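Local coordinates for probable oxidoreductase (Mycobacterium abscessus, PDB 4EYE), which is probably an oxidoreductase of the quinone oxidoreductase type, in the medium-chain dehydrogenase/reductase superfamily, at residues A142-M147 with I172-I177; T162-G167 with I188-R193. All coordinates share one frame; numbering follows the deposited sequence.

In the fold
After the N-terminal part of the chain come helix 143-154, strand 162-165, helix 171-182 and strand 186-191, in that order. Interaction 1 closes a loop of 24 residues by packing the start of helix 143-154 on helix 171-182. Interaction 2 closes one of 20 residues by pairing strand 162-165 with strand 186-191. Because its first segment lies inside the loop of interaction 1 and its second beyond it, the two closures cross and do not nest. They also touch, Val165 of the strand packing against Gly173 and Ala176 of the helix. Together they layer helix 143-154, helix 171-182 and the parallel sheet of the Rossmann-type domain.

Interaction 1 (A142-M147 with I172-I177); sequences ANYHTM and IGTAAI
Running from Asn143 beside Ile172 to Met147 beside Ala176, the start of helix 143-154 and helix 171-182 progress in the same general sense, their short axes 55° apart and 8.6 Å at closest approach. A small residue lies at the interface: the methyl of Ala175 points at the first helix and sits over the ring of Tyr144. Its CB is 3.4 Å from the ring centroid and only 6° off the ring normal, a CH-pi contact with the methyl almost on the centre. The ring is carried across by a first torsion that sets Tyr144 CG beside its own backbone N (chi1 -71°). Beyond the ring, Tyr144 OH passes Thr174 CG2 at 3.8 Å and hydrogen-bonds Gln178 one turn further on.

Helix 171-182 follows the glycine-rich turn of the Rossmann fold, in which Gly170 accepts a hydrogen bond from Thr174 OG1. Ile172, early on this helix, brings its CD1 to 3.6 Å from Asn143 OD1, the two side chains crossing at a slant, while its CG2 branch meets Met147. Here the two side chains lie nearly at right angles, with Met147 SD 3.9 Å from Ile172 CG2. Bends at both its second and third torsions turn the end of the methionine toward helix 171-182, bringing Met147 CE to 3.8 Å from Ala176 CB.

At the outer flank Thr146 ties its own helix together. Its OG1 is 2.6 Å from Ala142 O, which also accepts from Thr146 N at 3.1 Å; the two donors come from opposite faces of the carbonyl plane. The same side chain lies near a bound 2-methyl-2,4-pentanediol, probably from the crystallisation liquor, and touches Trp283.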
ATOM      1  N   ALA A 142       3.237  -2.253  -1.863  1.00 17.68           N
ATOM      2  CA  ALA A 142       2.003  -2.876  -1.349  1.00 17.55           C
ATOM      3  C   ALA A 142       0.784  -2.135  -1.876  1.00 17.19           C
ATOM      4  O   ALA A 142      -0.104  -2.778  -2.496  1.00 17.13           O
ATOM      5  CB  ALA A 142       1.970  -2.949   0.171  1.00 17.68           C
ATOM      6  N   ASN A 143       0.743  -0.820  -1.697  1.00 16.58           N
ATOM      7  CA  ASN A 143      -0.500  -0.118  -1.942  1.00 16.30           C
ATOM      8  C   ASN A 143      -0.967  -0.019  -3.415  1.00 16.02           C
ATOM      9  O   ASN A 143      -2.165  -0.180  -3.703  1.00 15.93           O
ATOM     10  CB  ASN A 143      -0.526   1.280  -1.288  1.00 16.35           C
ATOM     11  CG  ASN A 143      -0.334   1.233   0.244  1.00 16.58           C
ATOM     12  OD1 ASN A 143      -0.526   0.195   0.852  1.00 16.71           O
ATOM     13  ND2 ASN A 143       0.067   2.377   0.855  1.00 16.58           N
ATOM     14  N   TYR A 144      -0.037   0.223  -4.329  1.00 15.69           N
ATOM     15  CA  TYR A 144      -0.384   0.457  -5.738  1.00 15.58           C
ATOM     16  C   TYR A 144      -0.627  -0.833  -6.483  1.00 15.61           C
ATOM     17  O   TYR A 144      -1.545  -0.882  -7.337  1.00 15.68           O
ATOM     18  CB  TYR A 144       0.635   1.416  -6.428  1.00 15.56           C
ATOM     19  CG  TYR A 144       0.489   2.861  -5.917  1.00 15.56           C
ATOM     20  CD1 TYR A 144       0.857   3.219  -4.609  1.00 15.50           C
ATOM     21  CD2 TYR A 144      -0.072   3.851  -6.712  1.00 15.69           C
ATOM     22  CE1 TYR A 144       0.721   4.499  -4.138  1.00 15.57           C
ATOM     23  CE2 TYR A 144      -0.240   5.142  -6.237  1.00 15.77           C
ATOM     24  CZ  TYR A 144       0.178   5.483  -4.962  1.00 15.71           C
ATOM     25  OH  TYR A 144      -0.015   6.789  -4.499  1.00 15.85           O
ATOM     26  N   HIS A 145       0.161  -1.878  -6.201  1.00 15.60           N
ATOM     27  CA  HIS A 145      -0.088  -3.165  -6.827  1.00 15.74           C
ATOM     28  C   HIS A 145      -1.386  -3.740  -6.359  1.00 15.82           C
ATOM     29  O   HIS A 145      -2.105  -4.317  -7.148  1.00 15.95           O
ATOM     30  CB  HIS A 145       1.044  -4.186  -6.547  1.00 15.81           C
ATOM     31  CG  HIS A 145       2.236  -3.980  -7.387  1.00 15.84           C
ATOM     32  ND1 HIS A 145       2.444  -4.662  -8.525  1.00 16.02           N
ATOM     33  CD2 HIS A 145       3.306  -3.086  -7.261  1.00 15.75           C
ATOM     34  CE1 HIS A 145       3.563  -4.220  -9.086  1.00 16.03           C
ATOM     35  NE2 HIS A 145       4.082  -3.266  -8.316  1.00 15.88           N
ATOM     36  N   THR A 146      -1.710  -3.568  -5.072  1.00 15.78           N
ATOM     37  CA  THR A 146      -2.991  -4.001  -4.543  1.00 15.91           C
ATOM     38  C   THR A 146      -4.171  -3.335  -5.272  1.00 15.90           C
ATOM     39  O   THR A 146      -5.112  -4.009  -5.681  1.00 16.06           O
ATOM     40  CB  THR A 146      -3.107  -3.715  -3.035  1.00 15.92           C
ATOM     41  OG1 THR A 146      -2.083  -4.418  -2.350  1.00 16.00           O
ATOM     42  CG2 THR A 146      -4.458  -4.150  -2.489  1.00 16.10           C
ATOM     43  N   MET A 147      -4.086  -2.023  -5.430  1.00 15.79           N
ATOM     44  CA  MET A 147      -5.154  -1.256  -6.041  1.00 15.87           C
ATOM     45  C   MET A 147      -5.215  -1.419  -7.562  1.00 16.12           C
ATOM     46  O   MET A 147      -6.313  -1.461  -8.096  1.00 16.28           O
ATOM     47  CB  MET A 147      -5.161   0.216  -5.583  1.00 15.76           C
ATOM     48  CG  MET A 147      -5.629   0.437  -4.120  1.00 15.75           C
ATOM     49  SD  MET A 147      -7.216  -0.395  -3.717  1.00 15.94           S
ATOM     50  CE  MET A 147      -8.267   0.181  -5.052  1.00 16.03           C
ATOM     51  N   ILE A 172      -3.688   3.055   1.227  1.00 17.43           N
ATOM     52  CA  ILE A 172      -4.494   2.395   0.248  1.00 17.20           C
ATOM     53  C   ILE A 172      -5.422   3.367  -0.455  1.00 16.81           C
ATOM     54  O   ILE A 172      -5.506   3.378  -1.663  1.00 16.63           O
ATOM     55  CB  ILE A 172      -5.290   1.254   0.890  1.00 17.49           C
ATOM     56  CG1 ILE A 172      -4.327   0.152   1.282  1.00 17.70           C
ATOM     57  CG2 ILE A 172      -6.306   0.745  -0.143  1.00 17.49           C
ATOM     58  CD1 ILE A 172      -3.938  -0.696   0.061  1.00 17.81           C
ATOM     59  N   GLY A 173      -6.074   4.228   0.322  1.00 16.63           N
ATOM     60  CA  GLY A 173      -6.944   5.247  -0.235  1.00 16.50           C
ATOM     61  C   GLY A 173      -6.273   6.137  -1.264  1.00 16.34           C
ATOM     62  O   GLY A 173      -6.847   6.411  -2.300  1.00 16.31           O
ATOM     63  N   THR A 174      -5.049   6.602  -0.964  1.00 16.14           N
ATOM     64  CA  THR A 174      -4.299   7.450  -1.864  1.00 16.09           C
ATOM     65  C   THR A 174      -3.975   6.772  -3.200  1.00 15.97           C
ATOM     66  O   THR A 174      -4.215   7.360  -4.275  1.00 16.07           O
ATOM     67  CB  THR A 174      -2.975   7.898  -1.187  1.00 16.08           C
ATOM     68  OG1 THR A 174      -3.327   8.626  -0.001  1.00 16.24           O
ATOM     69  CG2 THR A 174      -2.151   8.783  -2.105  1.00 16.16           C
ATOM     70  N   ALA A 175      -3.487   5.525  -3.119  1.00 15.78           N
ATOM     71  CA  ALA A 175      -3.301   4.720  -4.306  1.00 15.74           C
ATOM     72  C   ALA A 175      -4.628   4.522  -5.056  1.00 15.85           C
ATOM     73  O   ALA A 175      -4.689   4.559  -6.283  1.00 15.92           O
ATOM     74  CB  ALA A 175      -2.653   3.364  -3.956  1.00 15.59           C
ATOM     75  N   ALA A 176      -5.690   4.346  -4.302  1.00 15.98           N
ATOM     76  CA  ALA A 176      -7.037   4.086  -4.898  1.00 16.25           C
ATOM     77  C   ALA A 176      -7.511   5.314  -5.689  1.00 16.52           C
ATOM     78  O   ALA A 176      -8.030   5.169  -6.803  1.00 16.77           O
ATOM     79  CB  ALA A 176      -8.026   3.727  -3.787  1.00 16.28           C
ATOM     80  N   ILE A 177      -7.201   6.510  -5.176  1.00 16.72           N
ATOM     81  CA  ILE A 177      -7.500   7.745  -5.882  1.00 17.02           C
ATOM     82  C   ILE A 177      -6.657   7.884  -7.162  1.00 17.29           C
ATOM     83  O   ILE A 177      -7.202   8.146  -8.243  1.00 17.47           O
ATOM     84  CB  ILE A 177      -7.241   9.014  -5.019  1.00 17.11           C
ATOM     85  CG1 ILE A 177      -8.180   9.028  -3.804  1.00 17.09           C
ATOM     86  CG2 ILE A 177      -7.514  10.311  -5.823  1.00 17.43           C
ATOM     87  CD1 ILE A 177      -7.828  10.099  -2.796  1.00 17.22           C
TER

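Interaction 2 (T162-G167 with I188-R193); sequences TVLVLG and IAVVNR
Leu164 and Ile188 face each other as a parallel bridge pair in two strands 4.7 Å apart at closest approach and inclined by 10°. Leu164 CB starts on the sheet face it shares with Ile188, 4.2 Å from Ile188 O. CG then lies trans to the leucine's backbone N (chi1 173°), and the chain forks. One branch leans over the neighbouring strand: its CD1 methyl lies 3.5 Å from Ile188 O and 3.7 Å from Val190 CG2, and also touches Ile188 CG2. This single methyl thus bridges two residues of strand 186-191. Leu166, just past the end of its own strand, runs alongside Val190 and brings CD2 to 3.8 Å from Val190 CB. Trp215 of helix 215-222 packs on Leu164, Leu166 and Val190 alike.

The backbone ladder beneath is that of a beta-alpha-beta unit, strand 162-165 and strand 186-191 being joined through helix 171-182 as at the start of a Rossmann fold. Val163 O takes the N-H of Ile188, and Val165 O takes that of Val190, a zigzag expected for parallel strands. Between them Val165 N donates to Ile188 O at 2.8 Å. Two CA-H groups supplement the ladder, Leu164 CA approaching Ile188 O at 3.2 Å and Ala189 CA approaching Val165 O.

On the other face, Val165 packs beneath helix 171-182 and Ala189 beneath Val200 of helix 197-203. The pairing then opens out, and Gly167 turns with a positive phi of 50°, a conformation glycine adopts easily. In Rossmann folds a glycine-rich turn at this place ordinarily receives the dinucleotide phosphates. Across from it, at the strand's exit, Asn192 ND2 comes loosely to Gly167 CA at 4.2 Å.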
ATOM      1  N   THR A 162     -17.759   6.143 -11.790  1.00 24.54           N
ATOM      2  CA  THR A 162     -17.504   6.894 -10.600  1.00 24.17           C
ATOM      3  C   THR A 162     -17.152   5.985  -9.444  1.00 23.01           C
ATOM      4  O   THR A 162     -17.902   5.028  -9.163  1.00 23.04           O
ATOM      5  CB  THR A 162     -18.718   7.745 -10.200  1.00 24.86           C
ATOM      6  OG1 THR A 162     -18.959   8.675 -11.228  1.00 25.54           O
ATOM      7  CG2 THR A 162     -18.426   8.490  -8.891  1.00 24.79           C
ATOM      8  N   VAL A 163     -16.047   6.308  -8.761  1.00 22.04           N
ATOM      9  CA  VAL A 163     -15.532   5.502  -7.664  1.00 21.44           C
ATOM     10  C   VAL A 163     -15.587   6.294  -6.383  1.00 21.25           C
ATOM     11  O   VAL A 163     -15.165   7.450  -6.339  1.00 21.36           O
ATOM     12  CB  VAL A 163     -14.083   5.044  -7.947  1.00 21.03           C
ATOM     13  CG1 VAL A 163     -13.511   4.185  -6.790  1.00 20.71           C
ATOM     14  CG2 VAL A 163     -14.039   4.276  -9.263  1.00 20.97           C
ATOM     15  N   LEU A 164     -16.155   5.675  -5.348  1.00 20.99           N
ATOM     16  CA  LEU A 164     -16.143   6.214  -4.019  1.00 20.78           C
ATOM     17  C   LEU A 164     -14.965   5.566  -3.300  1.00 20.32           C
ATOM     18  O   LEU A 164     -14.933   4.336  -3.166  1.00 20.06           O
ATOM     19  CB  LEU A 164     -17.422   5.883  -3.244  1.00 21.05           C
ATOM     20  CG  LEU A 164     -17.449   6.261  -1.759  1.00 21.20           C
ATOM     21  CD1 LEU A 164     -17.438   7.779  -1.724  1.00 21.53           C
ATOM     22  CD2 LEU A 164     -18.661   5.670  -1.016  1.00 21.61           C
ATOM     23  N   VAL A 165     -14.059   6.391  -2.801  1.00 19.99           N
ATOM     24  CA  VAL A 165     -12.909   5.903  -2.039  1.00 19.94           C
ATOM     25  C   VAL A 165     -13.104   6.317  -0.583  1.00 20.22           C
ATOM     26  O   VAL A 165     -13.183   7.500  -0.273  1.00 20.24           O
ATOM     27  CB  VAL A 165     -11.544   6.424  -2.559  1.00 19.54           C
ATOM     28  CG1 VAL A 165     -10.407   5.872  -1.676  1.00 19.36           C
ATOM     29  CG2 VAL A 165     -11.315   6.041  -4.038  1.00 19.43           C
ATOM     30  N   LEU A 166     -13.163   5.325   0.296  1.00 20.62           N
ATOM     31  CA  LEU A 166     -13.259   5.548   1.746  1.00 21.22           C
ATOM     32  C   LEU A 166     -11.849   5.510   2.345  1.00 21.44           C
ATOM     33  O   LEU A 166     -10.888   5.030   1.705  1.00 20.89           O
ATOM     34  CB  LEU A 166     -14.152   4.471   2.370  1.00 21.61           C
ATOM     35  CG  LEU A 166     -15.640   4.461   1.897  1.00 21.95           C
ATOM     36  CD1 LEU A 166     -16.400   3.253   2.400  1.00 21.99           C
ATOM     37  CD2 LEU A 166     -16.340   5.688   2.430  1.00 22.33           C
ATOM     38  N   GLY A 167     -11.709   6.001   3.579  1.00 21.70           N
ATOM     39  CA  GLY A 167     -10.367   6.076   4.240  1.00 21.52           C
ATOM     40  C   GLY A 167      -9.327   6.738   3.327  1.00 21.07           C
ATOM     41  O   GLY A 167      -8.191   6.267   3.180  1.00 21.02           O
ATOM     42  N   ILE A 188     -14.926  10.274  -5.944  1.00 23.01           N
ATOM     43  CA  ILE A 188     -15.448  10.927  -4.756  1.00 23.25           C
ATOM     44  C   ILE A 188     -14.708  10.286  -3.589  1.00 23.13           C
ATOM     45  O   ILE A 188     -14.686   9.055  -3.496  1.00 22.48           O
ATOM     46  CB  ILE A 188     -16.972  10.703  -4.600  1.00 23.17           C
ATOM     47  CG1 ILE A 188     -17.737  11.351  -5.759  1.00 23.52           C
ATOM     48  CG2 ILE A 188     -17.487  11.367  -3.323  1.00 23.22           C
ATOM     49  CD1 ILE A 188     -19.169  10.858  -5.901  1.00 23.46           C
ATOM     50  N   ALA A 189     -14.096  11.105  -2.739  1.00 23.48           N
ATOM     51  CA  ALA A 189     -13.360  10.631  -1.591  1.00 24.02           C
ATOM     52  C   ALA A 189     -14.061  11.034  -0.308  1.00 25.43           C
ATOM     53  O   ALA A 189     -14.520  12.191  -0.182  1.00 26.49           O
ATOM     54  CB  ALA A 189     -11.966  11.217  -1.619  1.00 23.63           C
ATOM     55  N   VAL A 190     -14.154  10.102   0.635  1.00 25.93           N
ATOM     56  CA  VAL A 190     -14.637  10.413   1.988  1.00 26.96           C
ATOM     57  C   VAL A 190     -13.472  10.302   2.956  1.00 27.08           C
ATOM     58  O   VAL A 190     -12.696   9.343   2.873  1.00 25.82           O
ATOM     59  CB  VAL A 190     -15.757   9.475   2.423  1.00 27.47           C
ATOM     60  CG1 VAL A 190     -16.198   9.804   3.856  1.00 28.44           C
ATOM     61  CG2 VAL A 190     -16.947   9.646   1.478  1.00 28.20           C
ATOM     62  N   VAL A 191     -13.306  11.314   3.802  1.00 27.96           N
ATOM     63  CA  VAL A 191     -12.238  11.322   4.792  1.00 29.34           C
ATOM     64  C   VAL A 191     -12.806  11.243   6.209  1.00 32.21           C
ATOM     65  O   VAL A 191     -13.670  12.029   6.575  1.00 31.97           O
ATOM     66  CB  VAL A 191     -11.341  12.576   4.682  1.00 29.10           C
ATOM     67  CG1 VAL A 191     -10.559  12.579   3.355  1.00 28.91           C
ATOM     68  CG2 VAL A 191     -12.136  13.869   4.885  1.00 29.76           C
ATOM     69  N   ASN A 192     -12.328  10.311   7.023  1.00 35.14           N
ATOM     70  CA  ASN A 192     -12.664  10.394   8.434  1.00 37.63           C
ATOM     71  C   ASN A 192     -11.761  11.344   9.234  1.00 38.29           C
ATOM     72  O   ASN A 192     -12.097  11.701  10.360  1.00 40.47           O
ATOM     73  CB  ASN A 192     -12.845   9.027   9.098  1.00 41.14           C
ATOM     74  CG  ASN A 192     -11.680   8.108   8.913  1.00 43.44           C
ATOM     75  OD1 ASN A 192     -10.661   8.243   9.599  1.00 47.95           O
ATOM     76  ND2 ASN A 192     -11.839   7.114   8.025  1.00 44.20           N
ATOM     77  N   ARG A 193     -10.639  11.766   8.653  1.00 37.27           N
ATOM     78  CA  ARG A 193      -9.789  12.813   9.252  1.00 35.84           C
ATOM     79  C   ARG A 193      -9.967  14.097   8.436  1.00 34.85           C
ATOM     80  O   ARG A 193      -9.417  14.228   7.346  1.00 32.97           O
ATOM     81  CB  ARG A 193      -8.314  12.378   9.234  1.00 36.02           C
ATOM     82  CG  ARG A 193      -7.961  11.259  10.226  1.00 35.68           C
ATOM     83  CD  ARG A 193      -6.560  10.710   9.960  1.00 36.23           C
ATOM     84  NE  ARG A 193      -6.481   9.910   8.714  1.00 35.37           N
ATOM     85  CZ  ARG A 193      -5.354   9.438   8.186  1.00 34.90           C
ATOM     86  NH1 ARG A 193      -4.182   9.632   8.797  1.00 33.29           N
ATOM     87  NH2 ARG A 193      -5.397   8.740   7.043  1.00 34.38           N
TER